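Local structure of alanine dehydrogenase (Archaeoglobus fulgidus, 1OMO) at residues Q180-V192 with V201-I213. The protein catalyses the reversible NAD-dependent oxidative deamination of L-alanine to pyruvate and ammonium, working as a homodimer. Residues are numbered along the deposited sequence; the frame is centred on the assembly and turned at random.
With NAD (nicotinamide-adenine-dinucleotide), chain D.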
ATOM      1  N   GLN A 180      -4.897 -21.957 -34.395  1.00 24.82           N
ATOM      2  CA  GLN A 180      -4.068 -23.162 -34.375  1.00 25.37           C
ATOM      3  C   GLN A 180      -4.096 -23.851 -33.023  1.00 25.69           C
ATOM      4  O   GLN A 180      -4.201 -23.202 -32.002  1.00 27.24           O
ATOM      5  CB  GLN A 180      -2.603 -22.784 -34.660  1.00 25.37           C
ATOM      6  CG  GLN A 180      -2.325 -22.120 -36.021  1.00 25.99           C
ATOM      7  CD  GLN A 180      -2.456 -23.091 -37.166  1.00 24.14           C
ATOM      8  OE1 GLN A 180      -2.245 -24.275 -36.987  1.00 26.94           O
ATOM      9  NE2 GLN A 180      -2.779 -22.595 -38.345  1.00 24.61           N
ATOM     10  N   PRO A 181      -3.927 -25.172 -33.003  1.00 25.84           N
ATOM     11  CA  PRO A 181      -3.915 -26.003 -31.796  1.00 25.79           C
ATOM     12  C   PRO A 181      -2.718 -25.525 -31.023  1.00 26.56           C
ATOM     13  O   PRO A 181      -1.877 -24.860 -31.595  1.00 27.62           O
ATOM     14  CB  PRO A 181      -3.673 -27.414 -32.326  1.00 26.19           C
ATOM     15  CG  PRO A 181      -4.060 -27.326 -33.785  1.00 27.90           C
ATOM     16  CD  PRO A 181      -3.580 -25.964 -34.193  1.00 26.09           C
ATOM     17  N   ALA A 182      -2.596 -25.904 -29.754  1.00 26.64           N
ATOM     18  CA  ALA A 182      -1.486 -25.434 -28.934  1.00 25.59           C
ATOM     19  C   ALA A 182      -0.108 -25.879 -29.399  1.00 26.10           C
ATOM     20  O   ALA A 182       0.827 -25.090 -29.422  1.00 25.32           O
ATOM     21  CB  ALA A 182      -1.701 -25.837 -27.478  1.00 22.89           C
ATOM     22  N   GLU A 183       0.032 -27.148 -29.747  1.00 28.48           N
ATOM     23  CA  GLU A 183       1.328 -27.659 -30.208  1.00 29.20           C
ATOM     24  C   GLU A 183       1.892 -26.881 -31.396  1.00 27.45           C
ATOM     25  O   GLU A 183       3.081 -26.601 -31.435  1.00 28.11           O
ATOM     26  CB  GLU A 183       1.227 -29.158 -30.564  1.00 29.72           C
ATOM     27  CG  GLU A 183       2.428 -29.708 -31.283  1.00 31.30           C
ATOM     28  CD  GLU A 183       2.478 -31.210 -31.192  1.00 33.61           C
ATOM     29  OE1 GLU A 183       3.448 -31.834 -31.670  1.00 32.17           O
ATOM     30  OE2 GLU A 183       1.526 -31.765 -30.625  1.00 36.39           O
ATOM     31  N   GLU A 184       1.044 -26.518 -32.351  1.00 26.31           N
ATOM     32  CA  GLU A 184       1.499 -25.770 -33.532  1.00 26.18           C
ATOM     33  C   GLU A 184       1.784 -24.282 -33.229  1.00 26.55           C
ATOM     34  O   GLU A 184       2.757 -23.716 -33.726  1.00 26.44           O
ATOM     35  CB  GLU A 184       0.479 -25.917 -34.676  1.00 23.85           C
ATOM     36  CG  GLU A 184       0.846 -25.191 -35.956  1.00 26.65           C
ATOM     37  CD  GLU A 184       2.167 -25.667 -36.564  1.00 29.15           C
ATOM     38  OE1 GLU A 184       2.383 -26.897 -36.628  1.00 27.94           O
ATOM     39  OE2 GLU A 184       2.981 -24.806 -36.982  1.00 29.87           O
ATOM     40  N   ALA A 185       0.942 -23.658 -32.411  1.00 25.57           N
ATOM     41  CA  ALA A 185       1.134 -22.252 -32.033  1.00 23.52           C
ATOM     42  C   ALA A 185       2.470 -22.075 -31.340  1.00 22.27           C
ATOM     43  O   ALA A 185       3.089 -21.045 -31.473  1.00 21.83           O
ATOM     44  CB  ALA A 185       0.015 -21.799 -31.100  1.00 22.89           C
ATOM     45  N   SER A 186       2.895 -23.086 -30.583  1.00 23.56           N
ATOM     46  CA  SER A 186       4.163 -23.061 -29.844  1.00 23.97           C
ATOM     47  C   SER A 186       5.407 -23.067 -30.726  1.00 23.74           C
ATOM     48  O   SER A 186       6.507 -22.745 -30.277  1.00 24.75           O
ATOM     49  CB  SER A 186       4.253 -24.266 -28.926  1.00 23.17           C
ATOM     50  OG  SER A 186       3.161 -24.276 -28.053  1.00 25.34           O
ATOM     51  N   ARG A 187       5.219 -23.465 -31.971  1.00 23.28           N
ATOM     52  CA  ARG A 187       6.283 -23.534 -32.961  1.00 23.12           C
ATOM     53  C   ARG A 187       6.357 -22.152 -33.565  1.00 19.59           C
ATOM     54  O   ARG A 187       5.557 -21.817 -34.428  1.00 21.66           O
ATOM     55  CB  ARG A 187       5.898 -24.586 -34.013  1.00 25.57           C
ATOM     56  CG  ARG A 187       6.774 -24.626 -35.235  1.00 32.04           C
ATOM     57  CD  ARG A 187       6.561 -25.939 -35.969  1.00 37.30           C
ATOM     58  NE  ARG A 187       6.997 -27.073 -35.159  1.00 39.47           N
ATOM     59  CZ  ARG A 187       6.236 -28.121 -34.880  1.00 42.66           C
ATOM     60  NH1 ARG A 187       6.718 -29.109 -34.134  1.00 43.77           N
ATOM     61  NH2 ARG A 187       4.994 -28.178 -35.349  1.00 44.07           N
ATOM     62  N   CYS A 188       7.316 -21.354 -33.111  1.00 18.15           N
ATOM     63  CA  CYS A 188       7.445 -19.978 -33.579  1.00 18.43           C
ATOM     64  C   CYS A 188       8.778 -19.394 -33.157  1.00 18.28           C
ATOM     65  O   CYS A 188       9.570 -20.078 -32.533  1.00 22.34           O
ATOM     66  CB  CYS A 188       6.327 -19.136 -32.961  1.00 19.29           C
ATOM     67  SG  CYS A 188       6.354 -19.201 -31.149  1.00 21.33           S
ATOM     68  N   ASP A 189       9.034 -18.132 -33.477  1.00 18.66           N
ATOM     69  CA  ASP A 189      10.292 -17.495 -33.042  1.00 19.11           C
ATOM     70  C   ASP A 189      10.084 -16.785 -31.672  1.00 17.31           C
ATOM     71  O   ASP A 189      10.979 -16.758 -30.830  1.00 15.66           O
ATOM     72  CB  ASP A 189      10.768 -16.473 -34.084  1.00 20.96           C
ATOM     73  CG  ASP A 189      10.775 -17.040 -35.513  1.00 23.55           C
ATOM     74  OD1 ASP A 189      11.337 -18.137 -35.724  1.00 24.01           O
ATOM     75  OD2 ASP A 189      10.210 -16.383 -36.418  1.00 24.27           O
ATOM     76  N   VAL A 190       8.884 -16.233 -31.476  1.00 18.08           N
ATOM     77  CA  VAL A 190       8.483 -15.523 -30.257  1.00 17.09           C
ATOM     78  C   VAL A 190       7.135 -16.127 -29.841  1.00 18.36           C
ATOM     79  O   VAL A 190       6.157 -16.088 -30.608  1.00 18.48           O
ATOM     80  CB  VAL A 190       8.319 -13.988 -30.534  1.00 16.46           C
ATOM     81  CG1 VAL A 190       7.804 -13.251 -29.280  1.00 15.35           C
ATOM     82  CG2 VAL A 190       9.686 -13.397 -30.971  1.00 15.05           C
ATOM     83  N   LEU A 191       7.102 -16.700 -28.639  1.00 16.67           N
ATOM     84  CA  LEU A 191       5.900 -17.331 -28.098  1.00 18.01           C
ATOM     85  C   LEU A 191       5.422 -16.535 -26.865  1.00 16.61           C
ATOM     86  O   LEU A 191       6.166 -16.377 -25.902  1.00 19.54           O
ATOM     87  CB  LEU A 191       6.225 -18.793 -27.717  1.00 15.92           C
ATOM     88  CG  LEU A 191       5.162 -19.653 -26.999  1.00 19.27           C
ATOM     89  CD1 LEU A 191       3.934 -19.858 -27.899  1.00 15.27           C
ATOM     90  CD2 LEU A 191       5.768 -21.020 -26.614  1.00 16.82           C
ATOM     91  N   VAL A 192       4.192 -16.037 -26.927  1.00 16.39           N
ATOM     92  CA  VAL A 192       3.574 -15.245 -25.865  1.00 15.02           C
ATOM     93  C   VAL A 192       2.534 -16.082 -25.084  1.00 17.27           C
ATOM     94  O   VAL A 192       1.445 -16.309 -25.602  1.00 20.18           O
ATOM     95  CB  VAL A 192       2.806 -14.053 -26.475  1.00 12.85           C
ATOM     96  CG1 VAL A 192       2.230 -13.188 -25.377  1.00 10.74           C
ATOM     97  CG2 VAL A 192       3.705 -13.268 -27.413  1.00 13.00           C
ATOM     98  N   VAL A 201       0.774 -25.631 -20.088  1.00 23.15           N
ATOM     99  CA  VAL A 201      -0.020 -25.509 -21.298  1.00 24.19           C
ATOM    100  C   VAL A 201       0.887 -25.640 -22.537  1.00 24.25           C
ATOM    101  O   VAL A 201       0.419 -25.761 -23.662  1.00 26.23           O
ATOM    102  CB  VAL A 201      -0.744 -24.158 -21.341  1.00 23.31           C
ATOM    103  CG1 VAL A 201      -1.125 -23.854 -22.764  1.00 26.43           C
ATOM    104  CG2 VAL A 201      -2.000 -24.196 -20.438  1.00 22.66           C
ATOM    105  N   VAL A 202       2.191 -25.597 -22.322  1.00 22.61           N
ATOM    106  CA  VAL A 202       3.137 -25.709 -23.421  1.00 21.83           C
ATOM    107  C   VAL A 202       4.108 -26.829 -23.090  1.00 21.94           C
ATOM    108  O   VAL A 202       4.699 -26.846 -22.008  1.00 22.30           O
ATOM    109  CB  VAL A 202       3.937 -24.377 -23.639  1.00 18.89           C
ATOM    110  CG1 VAL A 202       5.049 -24.573 -24.685  1.00 17.41           C
ATOM    111  CG2 VAL A 202       2.997 -23.303 -24.093  1.00 16.34           C
ATOM    112  N   LYS A 203       4.268 -27.759 -24.020  1.00 21.32           N
ATOM    113  CA  LYS A 203       5.185 -28.881 -23.814  1.00 24.06           C
ATOM    114  C   LYS A 203       6.587 -28.551 -24.277  1.00 21.10           C
ATOM    115  O   LYS A 203       6.759 -27.862 -25.270  1.00 21.56           O
ATOM    116  CB  LYS A 203       4.673 -30.125 -24.553  1.00 25.62           C
ATOM    117  CG  LYS A 203       3.536 -30.808 -23.825  1.00 32.33           C
ATOM    118  CD  LYS A 203       2.931 -32.024 -24.568  1.00 36.74           C
ATOM    119  CE  LYS A 203       1.975 -32.761 -23.607  1.00 40.39           C
ATOM    120  NZ  LYS A 203       1.021 -33.758 -24.205  1.00 43.45           N
ATOM    121  N   ALA A 204       7.593 -29.042 -23.568  1.00 21.89           N
ATOM    122  CA  ALA A 204       8.974 -28.776 -23.966  1.00 23.89           C
ATOM    123  C   ALA A 204       9.263 -29.218 -25.397  1.00 24.30           C
ATOM    124  O   ALA A 204       9.813 -28.466 -26.186  1.00 24.63           O
ATOM    125  CB  ALA A 204       9.966 -29.447 -23.000  1.00 20.73           C
ATOM    126  N   GLU A 205       8.875 -30.429 -25.744  1.00 27.35           N
ATOM    127  CA  GLU A 205       9.154 -30.917 -27.092  1.00 29.38           C
ATOM    128  C   GLU A 205       8.510 -30.069 -28.177  1.00 27.86           C
ATOM    129  O   GLU A 205       8.835 -30.212 -29.340  1.00 29.84           O
ATOM    130  CB  GLU A 205       8.735 -32.392 -27.240  1.00 32.20           C
ATOM    131  CG  GLU A 205       7.244 -32.596 -27.471  1.00 40.33           C
ATOM    132  CD  GLU A 205       6.687 -33.789 -26.714  1.00 45.05           C
ATOM    133  OE1 GLU A 205       6.912 -33.882 -25.487  1.00 46.68           O
ATOM    134  OE2 GLU A 205       6.007 -34.629 -27.348  1.00 49.15           O
ATOM    135  N   TRP A 206       7.594 -29.184 -27.813  1.00 27.85           N
ATOM    136  CA  TRP A 206       6.966 -28.316 -28.805  1.00 25.20           C
ATOM    137  C   TRP A 206       7.837 -27.063 -29.045  1.00 24.41           C
ATOM    138  O   TRP A 206       7.673 -26.360 -30.040  1.00 20.16           O
ATOM    139  CB  TRP A 206       5.582 -27.847 -28.329  1.00 25.94           C
ATOM    140  CG  TRP A 206       4.553 -28.922 -28.052  1.00 26.81           C
ATOM    141  CD1 TRP A 206       4.649 -30.256 -28.339  1.00 27.07           C
ATOM    142  CD2 TRP A 206       3.259 -28.734 -27.459  1.00 26.18           C
ATOM    143  NE1 TRP A 206       3.495 -30.911 -27.964  1.00 26.19           N
ATOM    144  CE2 TRP A 206       2.625 -30.003 -27.423  1.00 26.20           C
ATOM    145  CE3 TRP A 206       2.576 -27.620 -26.955  1.00 26.07           C
ATOM    146  CZ2 TRP A 206       1.340 -30.186 -26.904  1.00 24.55           C
ATOM    147  CZ3 TRP A 206       1.295 -27.803 -26.436  1.00 27.22           C
ATOM    148  CH2 TRP A 206       0.693 -29.081 -26.414  1.00 24.93           C
ATOM    149  N   VAL A 207       8.764 -26.777 -28.136  1.00 24.60           N
ATOM    150  CA  VAL A 207       9.557 -25.557 -28.285  1.00 25.89           C
ATOM    151  C   VAL A 207      10.850 -25.763 -29.038  1.00 26.72           C
ATOM    152  O   VAL A 207      11.693 -26.572 -28.640  1.00 25.90           O
ATOM    153  CB  VAL A 207       9.894 -24.903 -26.921  1.00 25.17           C
ATOM    154  CG1 VAL A 207      10.659 -23.578 -27.151  1.00 26.31           C
ATOM    155  CG2 VAL A 207       8.610 -24.638 -26.130  1.00 21.30           C
ATOM    156  N   GLU A 208      10.984 -25.019 -30.134  1.00 27.05           N
ATOM    157  CA  GLU A 208      12.172 -25.097 -30.971  1.00 28.87           C
ATOM    158  C   GLU A 208      13.276 -24.181 -30.464  1.00 28.01           C
ATOM    159  O   GLU A 208      13.018 -23.222 -29.727  1.00 27.73           O
ATOM    160  CB  GLU A 208      11.833 -24.709 -32.420  1.00 31.19           C
ATOM    161  CG  GLU A 208      10.520 -25.333 -32.949  1.00 33.30           C
ATOM    162  CD  GLU A 208      10.633 -25.913 -34.366  1.00 33.56           C
ATOM    163  OE1 GLU A 208       9.590 -26.018 -35.032  1.00 36.24           O
ATOM    164  OE2 GLU A 208      11.742 -26.274 -34.816  1.00 34.38           O
ATOM    165  N   GLU A 209      14.500 -24.508 -30.869  1.00 26.04           N
ATOM    166  CA  GLU A 209      15.671 -23.737 -30.544  1.00 24.12           C
ATOM    167  C   GLU A 209      15.422 -22.313 -31.054  1.00 21.14           C
ATOM    168  O   GLU A 209      14.649 -22.117 -31.993  1.00 19.20           O
ATOM    169  CB  GLU A 209      16.894 -24.313 -31.273  1.00 26.09           C
ATOM    170  CG  GLU A 209      17.251 -25.731 -30.907  1.00 28.74           C
ATOM    171  CD  GLU A 209      18.616 -26.164 -31.458  1.00 30.75           C
ATOM    172  OE1 GLU A 209      19.078 -27.254 -31.074  1.00 33.33           O
ATOM    173  OE2 GLU A 209      19.225 -25.427 -32.262  1.00 31.19           O
ATOM    174  N   GLY A 210      16.077 -21.331 -30.423  1.00 20.04           N
ATOM    175  CA  GLY A 210      15.948 -19.937 -30.830  1.00 17.31           C
ATOM    176  C   GLY A 210      14.653 -19.237 -30.461  1.00 16.76           C
ATOM    177  O   GLY A 210      14.456 -18.053 -30.783  1.00 16.48           O
ATOM    178  N   THR A 211      13.755 -19.946 -29.800  1.00 14.38           N
ATOM    179  CA  THR A 211      12.496 -19.319 -29.433  1.00 16.15           C
ATOM    180  C   THR A 211      12.638 -18.385 -28.230  1.00 15.61           C
ATOM    181  O   THR A 211      13.357 -18.681 -27.267  1.00 12.72           O
ATOM    182  CB  THR A 211      11.426 -20.366 -29.055  1.00 17.99           C
ATOM    183  OG1 THR A 211      11.307 -21.340 -30.102  1.00 19.26           O
ATOM    184  CG2 THR A 211      10.069 -19.673 -28.830  1.00 17.54           C
ATOM    185  N   HIS A 212      11.968 -17.239 -28.314  1.00 16.35           N
ATOM    186  CA  HIS A 212      11.932 -16.342 -27.183  1.00 17.32           C
ATOM    187  C   HIS A 212      10.514 -16.422 -26.631  1.00 16.96           C
ATOM    188  O   HIS A 212       9.565 -16.187 -27.356  1.00 19.06           O
ATOM    189  CB  HIS A 212      12.180 -14.895 -27.544  1.00 15.10           C
ATOM    190  CG  HIS A 212      11.808 -13.990 -26.436  1.00 16.29           C
ATOM    191  ND1 HIS A 212      12.450 -14.026 -25.214  1.00 16.89           N
ATOM    192  CD2 HIS A 212      10.727 -13.192 -26.269  1.00 15.34           C
ATOM    193  CE1 HIS A 212      11.779 -13.298 -24.344  1.00 15.64           C
ATOM    194  NE2 HIS A 212      10.725 -12.782 -24.961  1.00 18.92           N
ATOM    195  N   ILE A 213      10.372 -16.722 -25.347  1.00 18.40           N
ATOM    196  CA  ILE A 213       9.053 -16.836 -24.754  1.00 15.95           C
ATOM    197  C   ILE A 213       8.725 -15.694 -23.789  1.00 16.67           C
ATOM    198  O   ILE A 213       9.459 -15.429 -22.827  1.00 17.20           O
ATOM    199  CB  ILE A 213       8.904 -18.153 -23.964  1.00 16.56           C
ATOM    200  CG1 ILE A 213       9.272 -19.344 -24.831  1.00 16.29           C
ATOM    201  CG2 ILE A 213       7.444 -18.330 -23.477  1.00 15.28           C
ATOM    202  CD1 ILE A 213       9.288 -20.646 -24.044  1.00 17.22           C
TER
HETATM  203  PA  NAD D 400      -8.480 -13.064 -19.873  1.00 42.62           P
HETATM  204  O1A NAD D 400      -9.344 -13.934 -19.037  1.00 41.84           O
HETATM  205  O2A NAD D 400      -9.138 -12.001 -20.763  1.00 43.02           O
HETATM  206  O5B NAD D 400      -7.365 -13.790 -20.852  1.00 39.47           O
HETATM  207  C5B NAD D 400      -6.906 -15.189 -20.630  1.00 35.24           C
HETATM  208  C4B NAD D 400      -7.288 -15.990 -21.902  1.00 32.55           C
HETATM  209  O4B NAD D 400      -6.743 -17.352 -21.610  1.00 28.95           O
HETATM  210  C3B NAD D 400      -8.843 -16.280 -22.154  1.00 31.27           C
HETATM  211  O3B NAD D 400      -9.250 -15.840 -23.510  1.00 28.82           O
HETATM  212  C2B NAD D 400      -9.029 -17.800 -21.926  1.00 28.97           C
HETATM  213  O2B NAD D 400     -10.056 -18.465 -22.567  1.00 27.63           O
HETATM  214  C1B NAD D 400      -7.582 -18.303 -22.222  1.00 29.36           C
HETATM  215  N9A NAD D 400      -7.239 -19.514 -21.535  1.00 28.41           N
HETATM  216  C8A NAD D 400      -7.512 -19.965 -20.259  1.00 30.16           C
HETATM  217  N7A NAD D 400      -6.991 -21.145 -19.997  1.00 31.29           N
HETATM  218  C5A NAD D 400      -6.344 -21.551 -21.082  1.00 26.49           C
HETATM  219  C6A NAD D 400      -5.572 -22.760 -21.371  1.00 26.41           C
HETATM  220  N6A NAD D 400      -5.435 -23.719 -20.491  1.00 24.99           N
HETATM  221  N1A NAD D 400      -5.025 -22.808 -22.641  1.00 24.17           N
HETATM  222  C2A NAD D 400      -5.167 -21.833 -23.570  1.00 27.02           C
HETATM  223  N3A NAD D 400      -5.908 -20.653 -23.337  1.00 25.01           N
HETATM  224  C4A NAD D 400      -6.462 -20.551 -22.072  1.00 27.03           C
HETATM  225  O3  NAD D 400      -7.227 -12.273 -19.114  1.00 35.43           O
HETATM  226  PN  NAD D 400      -6.037 -11.157 -19.589  1.00 38.15           P
HETATM  227  O1N NAD D 400      -6.078 -11.064 -21.092  1.00 40.39           O
HETATM  228  O2N NAD D 400      -6.135  -9.935 -18.697  1.00 37.75           O
HETATM  229  O5D NAD D 400      -4.699 -12.082 -19.149  1.00 39.15           O
HETATM  230  C5D NAD D 400      -4.969 -12.728 -17.740  1.00 41.45           C
HETATM  231  C4D NAD D 400      -3.758 -13.400 -17.181  1.00 44.01           C
HETATM  232  O4D NAD D 400      -2.630 -12.358 -17.161  1.00 45.94           O
HETATM  233  C3D NAD D 400      -3.876 -13.867 -15.696  1.00 43.52           C
HETATM  234  O3D NAD D 400      -2.972 -14.945 -15.390  1.00 42.92           O
HETATM  235  C2D NAD D 400      -3.531 -12.562 -14.972  1.00 42.97           C
HETATM  236  O2D NAD D 400      -3.456 -12.668 -13.588  1.00 41.14           O
HETATM  237  C1D NAD D 400      -2.201 -12.137 -15.757  1.00 44.29           C
HETATM  238  N1N NAD D 400      -1.772 -10.697 -15.811  1.00 44.63           N
HETATM  239  C2N NAD D 400      -0.363 -10.527 -15.457  1.00 44.12           C
HETATM  240  C3N NAD D 400       0.138  -9.194 -15.687  1.00 44.92           C
HETATM  241  C7N NAD D 400       1.719  -9.011 -15.273  1.00 45.93           C
HETATM  242  O7N NAD D 400       2.128  -7.850 -14.987  1.00 46.39           O
HETATM  243  N7N NAD D 400       2.520 -10.124 -15.276  1.00 46.40           N
HETATM  244  C4N NAD D 400      -0.583  -8.098 -16.216  1.00 43.63           C
HETATM  245  C5N NAD D 400      -1.968  -8.415 -16.527  1.00 43.73           C
HETATM  246  C6N NAD D 400      -2.541  -9.682 -16.333  1.00 44.10           C
HETATM  247  O   HOH W   1       2.752 -33.589 -28.191  1.00 37.71           O
HETATM  248  O   HOH W   2       9.188 -22.933 -30.857  1.00 31.42           O
HETATM  249  O   HOH W   3      13.664 -15.630 -30.921  1.00 22.04           O
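With CG turned from its carbonyl carbon (chi1 -60°), Trp206 lays its indole under helix 182-185, where Glu183, CG opposite the backbone N (chi1 169°), extends across it. Glu183 CA stands 3.6 Å from the centroid of the Trp206 six-membered ring, a CH-pi contact, while Lys203 CB lies over the opposite face. Small residues suit the indole borders: Ala182 CB lies 3.7 Å from Trp206 CZ3, and Ser186 OG, donating a hydrogen bond to Ala182 O, sits at the ring edge. The indole N-H reaches a water that also donates to Glu183 OE2. Replacing Trp206 with an alanine would probably open a gap and leave this water without its N-H partner. Arg187 NE meets Glu208 OE1 at 2.8 Å, a salt bridge with planes nearly perpendicular (86°); Arg187 NH2 makes another, its hydrogen bond weak, with Glu184 OE1, linking two glutamates. The segments then run into parallel strands, the ladder opening at Asp189: His212 N donates to Asp189 O (2.7 Å) and Leu191 N to His212 O. Leu191 CD2 and Val202 CG1 meet tip to tip, apolar groups suited to burial; Val201 touches the NAD adenine. Strands 190-193 and 212-215 are neighbours in the Rossmann-fold parallel sheet.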